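Local coordinates for protein transferrin (Manduca sexta, PDB 6WB6) that carries iron in an insect, binding a single ferric ion per molecule together with a carbonate anion, at residues L363-A368 and D616-Y621; I378-D383 and I600-L605; E427-L432 and N633-G638. One frame throughout, in Å; residues are numbered along the deposited sequence.

Interaction 1: residues L363-A368 and D616-Y621; sequences LSKCRA and DLFNIY
K365 reaches out from its helix and sets its ammonium nitrogen on a backbone carbonyl of the facing loop: NZ donates to I620 O at 2.6 Å. The donor does not lie on a lone pair but stands about 40° above the carbonyl plane, and K365 CE follows close behind, 3.2 Å from I620 O. Beside this bond the ring of F618 lies against the helix. Its CE1 corner makes an apolar contact with the methyl of A368, CB to CE1 3.9 Å, while its CZ corner lies 3.9 Å from the carbonyl O of K365. One helical turn thus supplies both a lysine and a small alanine to the same piece of loop, within the second transferrin-like half of the chain, where helix 360-375 meets the link between helix 597-611 and strand 638-641. With CG anti to the backbone N (chi1 -175°) and the rest extended, the lysine spans its full length to the loop. V630 O takes a second bond from the same NZ. F618 also packs on M369 of the same helix and on L611 of helix 597-611. N619, the centre of an inverse gamma turn, makes a hydrogen bond from its N to D38 OD2, in the first transferrin-like half.

Interaction 2: residues I378-D383 and I600-L605; sequences IRPILD and IAHTPL
I378 and T603 bring their backbones to within 6.0 Å, CA to CA, where the chain enters strand 381-386 beside helix 597-611. The approaching stretch is extended and includes a cis peptide bond before P380; the helix is kinked at P604, whose ring nitrogen has no hydrogen to give to the preceding turn. With strand 352-357 and helix 360-375 this strand forms a parallel beta-alpha-beta unit, and helix 597-611 packs on the segment leading into it. T603 has the largest share of the contact. Its hydroxyl OG1 donates to P380 O at 2.7 Å, in the carbonyl plane and on a lone pair. Chi1 of -75° turns OG1 anti to the carbonyl carbon of T603 and leaves CG2 anti to the backbone N, where it meets I378 CG2 at 3.7 Å. That isoleucine methyl also lies 3.4 Å from OG1, and P380 CD comes to 3.3 Å from the same oxygen. R379 leads off elsewhere, NH1 bonding to I378 O and F374 O, NH2 to I342 O and R344 O. In this buried contact one threonine therefore does two jobs, its hydroxyl satisfying a carbonyl shut away from solvent and its methyl joining the apolar packing of helix on loop.

Interaction 3: residues E427-L432 and N633-G638; sequences EVYGEL and NNAAKG
The carboxylate of E427 takes two bonds from N633, one from its side chain and one from its backbone N. N633 ND2 donates to E427 OE1 at 2.9 Å and N633 N to E427 OE2 at 2.8 Å, both on the syn side of the oxygen they meet. Carboxylate and amide planes stand 78° apart, yet OE1 lies close to the amide plane. Y429 OH also lies very close to OE1, a bond too short to lean on. Were E427 replaced by an alanine, N633 N and ND2 would probably lose their acceptors and the N633 amide would be likely to turn more freely.

Backbone bonds form the second group. V428 N donates to G638 O, and K637 N to V428 O at 2.8 Å and nearly straight (170°); G638 N adds a weak bond to V428 O.

Packing makes up the third. The Y429 ring sets its edge against the turn, CD1 lying 3.5 Å from A635 O, and CE1 comes near A636 CA. Elsewhere K637 CG comes to 3.2 Å from G430 O. V428 CG2 lies 3.4 Å from G638 O.

A type I turn from N633 to A636 leads into this pairing, and K637 and G638 both face V428: a classic beta bulge, placed where strand 638-641 joins strand 422-428 as one of the two edge strands of an antiparallel four-stranded sheet.

In the fold
All three contacts belong to the second transferrin-like half of the chain and recur around helix 597-611 and the loop that follows it. Interactions 1 and 2, centres about 14 Å apart, are joined by the succession of helix 360-375 and strand 381-386; C366 O packs on L382 CD2 at 3.8 Å. Interaction 1 meets interaction 3, about 16 Å away between centres, through Y621, whose OH lies 3.4 Å from G638 CA. Interactions 2 and 3 do not touch. The iron, bound by Y90 and Y204 with carbonate beside it, sits in the first half; the side chains of F618 and D57 are about 11 Å apart, D57 being predicted to bind iron but not among the ligands seen here.

Interaction 1: residues L363-A368 and D616-Y621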
loop_
_atom_site.group_PDB
_atom_site.type_symbol
_atom_site.label_atom_id
_atom_site.label_comp_id
_atom_site.label_asym_id
_atom_site.label_seq_id
_atom_site.Cartn_x
_atom_site.Cartn_y
_atom_site.Cartn_z
ATOM N N LEU A 363 -2.788 -17.493 -7.537
ATOM C CA LEU A 363 -2.269 -18.125 -6.331
ATOM C C LEU A 363 -0.791 -17.796 -6.122
ATOM O O LEU A 363 -0.355 -17.522 -5.004
ATOM C CB LEU A 363 -2.443 -19.633 -6.401
ATOM C CG LEU A 363 -1.988 -20.404 -5.171
ATOM C CD1 LEU A 363 -2.726 -19.923 -3.971
ATOM C CD2 LEU A 363 -2.224 -21.918 -5.384
ATOM N N SER A 364 0.016 -17.894 -7.177
ATOM C CA SER A 364 1.434 -17.642 -6.982
ATOM C C SER A 364 1.692 -16.165 -6.704
ATOM O O SER A 364 2.592 -15.843 -5.925
ATOM C CB SER A 364 2.229 -18.118 -8.187
ATOM O OG SER A 364 1.692 -17.552 -9.358
ATOM N N LYS A 365 0.914 -15.268 -7.315
ATOM C CA LYS A 365 1.077 -13.849 -7.029
ATOM C C LYS A 365 0.665 -13.545 -5.599
ATOM O O LYS A 365 1.335 -12.774 -4.896
ATOM C CB LYS A 365 0.267 -13.004 -8.028
ATOM C CG LYS A 365 0.476 -11.489 -7.859
ATOM C CD LYS A 365 -0.266 -10.640 -8.881
ATOM C CE LYS A 365 -0.134 -9.163 -8.519
ATOM N NZ LYS A 365 -0.706 -8.202 -9.520
ATOM N N CYS A 366 -0.412 -14.174 -5.136
ATOM C CA CYS A 366 -0.853 -13.982 -3.756
ATOM C C CYS A 366 0.192 -14.487 -2.765
ATOM O O CYS A 366 0.420 -13.876 -1.713
ATOM C CB CYS A 366 -2.192 -14.691 -3.557
ATOM S SG CYS A 366 -2.824 -14.608 -1.902
ATOM N N ARG A 367 0.867 -15.589 -3.096
ATOM C CA ARG A 367 1.875 -16.124 -2.186
ATOM C C ARG A 367 3.125 -15.253 -2.153
ATOM O O ARG A 367 3.740 -15.105 -1.096
ATOM C CB ARG A 367 2.238 -17.548 -2.574
ATOM C CG ARG A 367 1.139 -18.537 -2.169
ATOM C CD ARG A 367 1.476 -19.982 -2.579
ATOM N NE ARG A 367 0.457 -20.906 -2.089
ATOM C CZ ARG A 367 0.193 -22.088 -2.631
ATOM N NH1 ARG A 367 0.878 -22.501 -3.701
ATOM N NH2 ARG A 367 -0.762 -22.856 -2.103
ATOM N N ALA A 368 3.549 -14.716 -3.304
ATOM C CA ALA A 368 4.703 -13.817 -3.301
ATOM C C ALA A 368 4.349 -12.522 -2.583
ATOM O O ALA A 368 5.146 -11.996 -1.806
ATOM C CB ALA A 368 5.175 -13.546 -4.737
ATOM N N ASP A 616 9.052 -1.297 -7.445
ATOM C CA ASP A 616 10.254 -2.083 -7.697
ATOM C C ASP A 616 10.445 -3.161 -6.646
ATOM O O ASP A 616 11.086 -4.178 -6.918
ATOM C CB ASP A 616 11.477 -1.177 -7.720
ATOM C CG ASP A 616 11.599 -0.333 -6.476
ATOM O OD1 ASP A 616 10.552 0.077 -5.943
ATOM O OD2 ASP A 616 12.729 -0.068 -6.031
ATOM N N LEU A 617 9.916 -2.947 -5.438
ATOM C CA LEU A 617 10.014 -3.957 -4.390
ATOM C C LEU A 617 9.058 -5.111 -4.652
ATOM O O LEU A 617 9.430 -6.282 -4.541
ATOM C CB LEU A 617 9.698 -3.340 -3.030
ATOM C CG LEU A 617 10.744 -2.444 -2.361
ATOM C CD1 LEU A 617 10.113 -1.882 -1.140
ATOM C CD2 LEU A 617 12.041 -3.216 -2.032
ATOM N N PHE A 618 7.808 -4.787 -4.919
ATOM C CA PHE A 618 6.814 -5.764 -5.309
ATOM C C PHE A 618 5.866 -5.038 -6.239
ATOM O O PHE A 618 5.349 -3.971 -5.894
ATOM C CB PHE A 618 6.071 -6.362 -4.128
ATOM C CG PHE A 618 5.101 -7.431 -4.535
ATOM C CD1 PHE A 618 5.550 -8.705 -4.830
ATOM C CD2 PHE A 618 3.757 -7.150 -4.671
ATOM C CE1 PHE A 618 4.685 -9.693 -5.221
ATOM C CE2 PHE A 618 2.868 -8.142 -5.072
ATOM C CZ PHE A 618 3.329 -9.411 -5.346
ATOM N N ASN A 619 5.676 -5.592 -7.432
ATOM C CA ASN A 619 4.922 -4.915 -8.467
ATOM C C ASN A 619 3.480 -5.375 -8.319
ATOM O O ASN A 619 2.997 -6.281 -9.008
ATOM C CB ASN A 619 5.511 -5.229 -9.830
ATOM C CG ASN A 619 4.983 -4.323 -10.909
ATOM O OD1 ASN A 619 4.167 -3.438 -10.649
ATOM N ND2 ASN A 619 5.452 -4.531 -12.132
ATOM N N ILE A 620 2.797 -4.757 -7.355
ATOM C CA ILE A 620 1.465 -5.207 -6.981
ATOM C C ILE A 620 0.499 -5.082 -8.157
ATOM O O ILE A 620 -0.370 -5.930 -8.339
ATOM C CB ILE A 620 0.970 -4.447 -5.734
ATOM C CG1 ILE A 620 -0.391 -4.989 -5.294
ATOM C CG2 ILE A 620 0.901 -2.951 -5.959
ATOM C CD1 ILE A 620 -0.790 -4.597 -3.865
ATOM N N TYR A 621 0.637 -4.039 -8.976
ATOM C CA TYR A 621 -0.263 -3.832 -10.105
ATOM C C TYR A 621 0.350 -4.198 -11.450
ATOM O O TYR A 621 -0.269 -3.942 -12.474
ATOM C CB TYR A 621 -0.735 -2.375 -10.157
ATOM C CG TYR A 621 -1.252 -1.838 -8.846
ATOM C CD1 TYR A 621 -2.175 -2.544 -8.100
ATOM C CD2 TYR A 621 -0.794 -0.633 -8.350
ATOM C CE1 TYR A 621 -2.641 -2.067 -6.909
ATOM C CE2 TYR A 621 -1.260 -0.141 -7.154
ATOM C CZ TYR A 621 -2.183 -0.866 -6.435
ATOM O OH TYR A 621 -2.658 -0.407 -5.237
#

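Interaction 2: residues I378-D383 and I600-L605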
loop_
_atom_site.group_PDB
_atom_site.type_symbol
_atom_site.label_atom_id
_atom_site.label_comp_id
_atom_site.label_asym_id
_atom_site.label_seq_id
_atom_site.Cartn_x
_atom_site.Cartn_y
_atom_site.Cartn_z
ATOM N N ILE A 378 3.452 -6.046 7.877
ATOM C CA ILE A 378 2.020 -5.852 7.658
ATOM C C ILE A 378 1.313 -7.070 8.220
ATOM O O ILE A 378 1.747 -8.200 7.982
ATOM C CB ILE A 378 1.705 -5.660 6.174
ATOM C CG1 ILE A 378 2.420 -4.418 5.656
ATOM C CG2 ILE A 378 0.195 -5.573 5.920
ATOM C CD1 ILE A 378 2.142 -4.178 4.174
ATOM N N ARG A 379 0.271 -6.828 9.030
ATOM C CA ARG A 379 -0.431 -7.857 9.800
ATOM C C ARG A 379 -1.903 -7.465 9.778
ATOM O O ARG A 379 -2.235 -6.289 10.035
ATOM C CB ARG A 379 0.060 -7.966 11.240
ATOM C CG ARG A 379 1.530 -8.289 11.383
ATOM C CD ARG A 379 1.831 -9.725 11.026
ATOM N NE ARG A 379 3.202 -10.070 11.374
ATOM C CZ ARG A 379 4.277 -9.768 10.641
ATOM N NH1 ARG A 379 4.148 -9.109 9.492
ATOM N NH2 ARG A 379 5.484 -10.139 11.064
ATOM N N PRO A 380 -2.814 -8.403 9.516
ATOM C CA PRO A 380 -2.755 -9.866 9.401
ATOM C C PRO A 380 -1.916 -10.461 8.265
ATOM O O PRO A 380 -1.748 -9.893 7.177
ATOM C CB PRO A 380 -4.227 -10.250 9.192
ATOM C CG PRO A 380 -4.870 -9.034 8.645
ATOM C CD PRO A 380 -4.187 -7.898 9.327
ATOM N N ILE A 381 -1.383 -11.641 8.571
ATOM C CA ILE A 381 -0.697 -12.450 7.576
ATOM C C ILE A 381 -1.667 -12.779 6.469
ATOM O O ILE A 381 -2.828 -13.142 6.718
ATOM C CB ILE A 381 -0.157 -13.736 8.226
ATOM C CG1 ILE A 381 0.932 -13.389 9.234
ATOM C CG2 ILE A 381 0.381 -14.713 7.182
ATOM C CD1 ILE A 381 1.049 -14.397 10.357
ATOM N N LEU A 382 -1.196 -12.686 5.241
ATOM C CA LEU A 382 -2.029 -12.984 4.087
ATOM C C LEU A 382 -1.905 -14.467 3.754
ATOM O O LEU A 382 -0.799 -14.986 3.548
ATOM C CB LEU A 382 -1.637 -12.106 2.901
ATOM C CG LEU A 382 -2.371 -12.304 1.587
ATOM C CD1 LEU A 382 -3.800 -11.836 1.680
ATOM C CD2 LEU A 382 -1.635 -11.542 0.505
ATOM N N ASP A 383 -3.028 -15.154 3.715
ATOM C CA ASP A 383 -3.029 -16.502 3.184
ATOM C C ASP A 383 -3.774 -16.499 1.862
ATOM O O ASP A 383 -4.513 -15.566 1.540
ATOM C CB ASP A 383 -3.634 -17.478 4.174
ATOM C CG ASP A 383 -3.394 -18.912 3.792
ATOM O OD1 ASP A 383 -2.695 -19.150 2.775
ATOM O OD2 ASP A 383 -3.894 -19.799 4.512
ATOM N N ILE A 600 -9.931 -6.927 7.509
ATOM C CA ILE A 600 -9.844 -7.455 6.148
ATOM C C ILE A 600 -9.178 -6.456 5.215
ATOM O O ILE A 600 -8.352 -6.815 4.362
ATOM C CB ILE A 600 -11.250 -7.834 5.656
ATOM C CG1 ILE A 600 -11.709 -9.101 6.395
ATOM C CG2 ILE A 600 -11.260 -8.019 4.145
ATOM C CD1 ILE A 600 -13.033 -9.639 5.910
ATOM N N ALA A 601 -9.556 -5.198 5.336
ATOM C CA ALA A 601 -8.989 -4.174 4.482
ATOM C C ALA A 601 -7.544 -3.878 4.845
ATOM O O ALA A 601 -6.785 -3.424 3.997
ATOM C CB ALA A 601 -9.821 -2.890 4.589
ATOM N N HIS A 602 -7.139 -4.115 6.090
ATOM C CA HIS A 602 -5.894 -3.523 6.552
ATOM C C HIS A 602 -4.719 -3.955 5.678
ATOM O O HIS A 602 -4.003 -3.119 5.109
ATOM C CB HIS A 602 -5.632 -3.880 8.018
ATOM C CG HIS A 602 -4.391 -3.253 8.546
ATOM N ND1 HIS A 602 -3.158 -3.867 8.476
ATOM C CD2 HIS A 602 -4.181 -2.036 9.102
ATOM C CE1 HIS A 602 -2.245 -3.061 8.991
ATOM N NE2 HIS A 602 -2.841 -1.947 9.376
ATOM N N THR A 603 -4.486 -5.256 5.572
ATOM C CA THR A 603 -3.278 -5.708 4.885
ATOM C C THR A 603 -3.250 -5.308 3.419
ATOM O O THR A 603 -2.214 -4.784 2.967
ATOM C CB THR A 603 -3.094 -7.214 5.068
ATOM O OG1 THR A 603 -2.623 -7.466 6.397
ATOM C CG2 THR A 603 -2.089 -7.802 4.056
ATOM N N PRO A 604 -4.303 -5.506 2.631
ATOM C CA PRO A 604 -4.243 -5.014 1.245
ATOM C C PRO A 604 -4.069 -3.519 1.131
ATOM O O PRO A 604 -3.350 -3.069 0.225
ATOM C CB PRO A 604 -5.576 -5.475 0.640
ATOM C CG PRO A 604 -6.354 -6.082 1.751
ATOM C CD PRO A 604 -5.401 -6.473 2.819
ATOM N N LEU A 605 -4.693 -2.714 2.004
ATOM C CA LEU A 605 -4.517 -1.266 1.858
ATOM C C LEU A 605 -3.157 -0.822 2.373
ATOM O O LEU A 605 -2.637 0.220 1.941
ATOM C CB LEU A 605 -5.609 -0.472 2.587
ATOM C CG LEU A 605 -7.110 -0.681 2.374
ATOM C CD1 LEU A 605 -7.846 0.553 2.916
ATOM C CD2 LEU A 605 -7.508 -0.921 0.934
#

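Interaction 3: residues E427-L432 and N633-G638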
loop_
_atom_site.group_PDB
_atom_site.type_symbol
_atom_site.label_atom_id
_atom_site.label_comp_id
_atom_site.label_asym_id
_atom_site.label_seq_id
_atom_site.Cartn_x
_atom_site.Cartn_y
_atom_site.Cartn_z
ATOM N N GLU A 427 -10.980 -1.015 -6.067
ATOM C CA GLU A 427 -9.924 -0.372 -6.829
ATOM C C GLU A 427 -10.266 1.075 -7.123
ATOM O O GLU A 427 -11.430 1.439 -7.316
ATOM C CB GLU A 427 -9.671 -1.112 -8.148
ATOM C CG GLU A 427 -8.928 -2.398 -7.947
ATOM C CD GLU A 427 -8.548 -3.115 -9.230
ATOM O OE1 GLU A 427 -9.049 -2.761 -10.320
ATOM O OE2 GLU A 427 -7.773 -4.066 -9.119
ATOM N N VAL A 428 -9.243 1.912 -7.108
ATOM C CA VAL A 428 -9.370 3.265 -7.613
ATOM C C VAL A 428 -8.371 3.446 -8.748
ATOM O O VAL A 428 -7.361 2.745 -8.845
ATOM C CB VAL A 428 -9.166 4.331 -6.517
ATOM C CG1 VAL A 428 -10.311 4.280 -5.542
ATOM C CG2 VAL A 428 -7.830 4.167 -5.825
ATOM N N TYR A 429 -8.659 4.419 -9.600
ATOM C CA TYR A 429 -7.954 4.555 -10.863
ATOM C C TYR A 429 -7.574 6.010 -11.106
ATOM O O TYR A 429 -7.981 6.920 -10.382
ATOM C CB TYR A 429 -8.807 4.024 -12.004
ATOM C CG TYR A 429 -9.347 2.654 -11.752
ATOM C CD1 TYR A 429 -8.522 1.548 -11.812
ATOM C CD2 TYR A 429 -10.683 2.460 -11.452
ATOM C CE1 TYR A 429 -9.009 0.280 -11.597
ATOM C CE2 TYR A 429 -11.184 1.178 -11.232
ATOM C CZ TYR A 429 -10.337 0.101 -11.307
ATOM O OH TYR A 429 -10.776 -1.175 -11.087
ATOM N N GLY A 430 -6.758 6.215 -12.135
ATOM C CA GLY A 430 -6.354 7.554 -12.517
ATOM C C GLY A 430 -5.375 8.205 -11.565
ATOM O O GLY A 430 -5.031 7.653 -10.510
ATOM N N GLU A 431 -4.905 9.399 -11.949
ATOM C CA GLU A 431 -4.046 10.194 -11.081
ATOM C C GLU A 431 -4.798 10.730 -9.870
ATOM O O GLU A 431 -4.178 10.998 -8.832
ATOM C CB GLU A 431 -3.438 11.349 -11.875
ATOM N N LEU A 432 -6.117 10.861 -9.974
ATOM C CA LEU A 432 -6.977 11.287 -8.879
ATOM C C LEU A 432 -7.392 10.142 -7.953
ATOM O O LEU A 432 -8.108 10.390 -6.978
ATOM C CB LEU A 432 -8.222 11.968 -9.456
ATOM C CG LEU A 432 -7.908 13.181 -10.341
ATOM C CD1 LEU A 432 -8.635 13.107 -11.678
ATOM C CD2 LEU A 432 -8.260 14.469 -9.612
ATOM N N ASN A 633 -6.288 -5.163 -11.229
ATOM C CA ASN A 633 -6.098 -4.702 -12.593
ATOM C C ASN A 633 -4.848 -3.846 -12.669
ATOM O O ASN A 633 -4.568 -3.057 -11.763
ATOM C CB ASN A 633 -7.302 -3.919 -13.070
ATOM C CG ASN A 633 -8.490 -4.809 -13.278
ATOM O OD1 ASN A 633 -8.443 -5.691 -14.122
ATOM N ND2 ASN A 633 -9.541 -4.620 -12.479
ATOM N N ASN A 634 -4.086 -4.023 -13.748
ATOM C CA ASN A 634 -2.887 -3.210 -13.960
ATOM C C ASN A 634 -3.197 -1.721 -13.895
ATOM O O ASN A 634 -2.324 -0.929 -13.555
ATOM C CB ASN A 634 -2.237 -3.542 -15.315
ATOM C CG ASN A 634 -1.545 -4.906 -15.339
ATOM O OD1 ASN A 634 -1.965 -5.866 -14.667
ATOM N ND2 ASN A 634 -0.485 -5.005 -16.143
ATOM N N ALA A 635 -4.431 -1.320 -14.198
ATOM C CA ALA A 635 -4.795 0.092 -14.148
ATOM C C ALA A 635 -5.023 0.605 -12.731
ATOM O O ALA A 635 -5.106 1.825 -12.533
ATOM C CB ALA A 635 -6.062 0.347 -14.968
ATOM N N ALA A 636 -5.140 -0.282 -11.748
ATOM C CA ALA A 636 -5.408 0.178 -10.394
ATOM C C ALA A 636 -4.282 1.085 -9.923
ATOM O O ALA A 636 -3.101 0.788 -10.107
ATOM C CB ALA A 636 -5.566 -1.008 -9.439
ATOM N N LYS A 637 -4.662 2.195 -9.319
ATOM C CA LYS A 637 -3.738 3.140 -8.732
ATOM C C LYS A 637 -3.835 3.169 -7.222
ATOM O O LYS A 637 -3.174 3.996 -6.579
ATOM C CB LYS A 637 -4.013 4.532 -9.280
ATOM C CG LYS A 637 -4.205 4.572 -10.795
ATOM C CD LYS A 637 -3.101 3.857 -11.540
ATOM C CE LYS A 637 -1.757 4.476 -11.316
ATOM N NZ LYS A 637 -0.922 4.136 -12.520
ATOM N N GLY A 638 -4.681 2.329 -6.648
ATOM C CA GLY A 638 -4.802 2.266 -5.211
ATOM C C GLY A 638 -6.005 1.452 -4.808
ATOM O O GLY A 638 -6.755 0.927 -5.639
#